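Local coordinates for protein caspase subunit p21 (Drosophila melanogaster, PDB 3SIR) that is a caspase, a cysteine protease of the apoptosis execution cascade, that cleaves lamin DmO and baculovirus p35 in vitro, at residues M15-R20 against D85-L90. The protein carries 1 engineered substitution. Numbering follows the deposited sequence.
Sequences MRHKNR and DSDCIL
Two backbone hydrogen bonds of good geometry join N19 to the chain around S86. N19 N donates to D85 O with an N-H...O angle of 159°. In return, D87 N donates to N19 O at 2.8 Å. Both partners of N19 flank S86, the pattern of a parallel beta bridge, and it places the contact where strands 19-28 and 86-95 begin to pair in the mixed central sheet of the caspase fold. S86 CA adds a CA-H...O contact to N19 O. C88 N also donates to R20 O, an out-of-step bond at the bend, though the placing of that oxygen is doubtful.

The backbone bends at D87, and there the carboxylate reaches back over the loop that leads into the first strand. Its CG lies anti to the carbonyl carbon (chi1 -75°), which brings OD1 to H17 N at 3.0 Å, nearly along the C-O axis though with a bent N-H...O angle of 135°. H17 ND1 adds a weak bond to the same oxygen. The other oxygen, OD2, lies at the edge of the R20 guanidinium, near its plane, and forms a salt bridge with NH1 whose geometry is doubtful, the two atoms being modelled too close. R20 NE and NH2 have further acceptors in L56 O and S256 O.

Farther out, K18 NZ makes a long salt bridge to D85 OD2, 3.7 Å away on the solvent side. On the inner side, the methyl CE of M15 packs against D87 CB at 3.9 Å, while the M15 side chain also touches L253 and F255. S86 O sits over the centre of one face of the H17 ring, 3.4 Å above its plane.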
# COMPACT_ATOMS: atom_id res chain seq x y z
N MET A 15 -14.71 11.61 8.44
CA MET A 15 -14.60 10.66 9.54
C MET A 15 -15.33 11.14 10.80
O MET A 15 -14.91 10.86 11.92
CB MET A 15 -13.13 10.38 9.88
CG MET A 15 -12.30 9.85 8.73
SD MET A 15 -12.67 8.15 8.27
CE MET A 15 -12.27 7.28 9.79
N ARG A 16 -16.44 11.85 10.61
CA ARG A 16 -17.18 12.39 11.74
C ARG A 16 -18.64 11.94 11.74
O ARG A 16 -19.45 12.46 12.50
CB ARG A 16 -17.06 13.92 11.78
CG ARG A 16 -15.71 14.44 12.25
CD ARG A 16 -15.86 15.43 13.40
NE ARG A 16 -15.51 16.79 13.01
CZ ARG A 16 -16.34 17.83 13.08
NH1 ARG A 16 -17.58 17.68 13.52
NH2 ARG A 16 -15.93 19.03 12.70
N HIS A 17 -18.92 10.88 11.00
CA HIS A 17 -20.25 10.29 10.95
C HIS A 17 -20.78 9.97 12.35
O HIS A 17 -20.15 10.30 13.35
CB HIS A 17 -20.24 9.01 10.12
CG HIS A 17 -20.36 9.24 8.64
ND1 HIS A 17 -19.26 9.41 7.83
CD2 HIS A 17 -21.43 9.20 7.82
CE1 HIS A 17 -19.66 9.55 6.58
NE2 HIS A 17 -20.97 9.43 6.55
N LYS A 18 -21.95 9.35 12.39
CA LYS A 18 -22.54 8.86 13.64
C LYS A 18 -21.65 7.80 14.27
O LYS A 18 -21.20 7.96 15.41
CB LYS A 18 -23.94 8.29 13.36
CG LYS A 18 -24.80 8.09 14.59
CD LYS A 18 -25.38 6.67 14.65
CE LYS A 18 -26.86 6.66 14.35
NZ LYS A 18 -27.49 5.36 14.71
N ASN A 19 -21.37 6.74 13.53
CA ASN A 19 -20.49 5.66 13.99
C ASN A 19 -19.22 5.57 13.16
O ASN A 19 -19.26 5.70 11.94
CB ASN A 19 -21.20 4.31 13.93
CG ASN A 19 -22.69 4.42 14.14
OD1 ASN A 19 -23.15 4.80 15.23
ND2 ASN A 19 -23.47 4.00 13.15
N ARG A 20 -18.13 5.15 13.81
CA ARG A 20 -16.88 4.88 13.11
C ARG A 20 -17.03 3.75 12.10
O ARG A 20 -16.75 3.92 10.91
CB ARG A 20 -15.76 4.56 14.10
CG ARG A 20 -14.50 4.00 13.45
CD ARG A 20 -13.50 5.08 13.06
NE ARG A 20 -13.12 5.93 14.19
CZ ARG A 20 -13.28 7.25 14.22
NH1 ARG A 20 -13.76 7.87 13.16
NH2 ARG A 20 -12.92 7.94 15.29
N ASP A 85 -24.33 5.34 8.17
CA ASP A 85 -23.91 6.10 9.34
C ASP A 85 -22.48 5.76 9.73
O ASP A 85 -22.01 6.14 10.81
CB ASP A 85 -24.84 5.81 10.51
CG ASP A 85 -26.28 6.23 10.23
OD1 ASP A 85 -26.51 6.89 9.20
OD2 ASP A 85 -27.16 5.91 11.06
N SER A 86 -21.80 5.01 8.87
CA SER A 86 -20.43 4.58 9.13
C SER A 86 -19.41 5.55 8.52
O SER A 86 -19.56 5.99 7.38
CB SER A 86 -20.21 3.16 8.59
OG SER A 86 -20.81 2.20 9.44
N ASP A 87 -18.38 5.88 9.29
CA ASP A 87 -17.11 6.35 8.74
C ASP A 87 -16.58 5.36 7.70
O ASP A 87 -16.37 5.71 6.54
CB ASP A 87 -16.06 6.51 9.84
CG ASP A 87 -16.30 7.75 10.70
OD1 ASP A 87 -17.23 8.52 10.40
OD2 ASP A 87 -15.55 7.94 11.69
N CYS A 88 -16.34 4.13 8.14
CA CYS A 88 -15.56 3.17 7.36
C CYS A 88 -15.97 1.73 7.65
O CYS A 88 -17.03 1.47 8.22
CB CYS A 88 -14.08 3.34 7.67
SG CYS A 88 -13.62 2.84 9.36
N ILE A 89 -15.11 0.79 7.27
CA ILE A 89 -15.16 -0.56 7.80
C ILE A 89 -13.74 -1.11 7.92
O ILE A 89 -12.86 -0.75 7.14
CB ILE A 89 -15.96 -1.51 6.89
CG1 ILE A 89 -16.14 -2.87 7.57
CG2 ILE A 89 -15.26 -1.70 5.56
CD1 ILE A 89 -17.25 -3.72 6.99
N LEU A 90 -13.55 -2.02 8.86
CA LEU A 90 -12.29 -2.74 8.94
C LEU A 90 -12.52 -4.25 9.02
O LEU A 90 -13.33 -4.71 9.82
CB LEU A 90 -11.47 -2.27 10.14
CG LEU A 90 -10.05 -2.81 10.17
CD1 LEU A 90 -9.09 -1.77 10.73
CD2 LEU A 90 -9.99 -4.10 10.97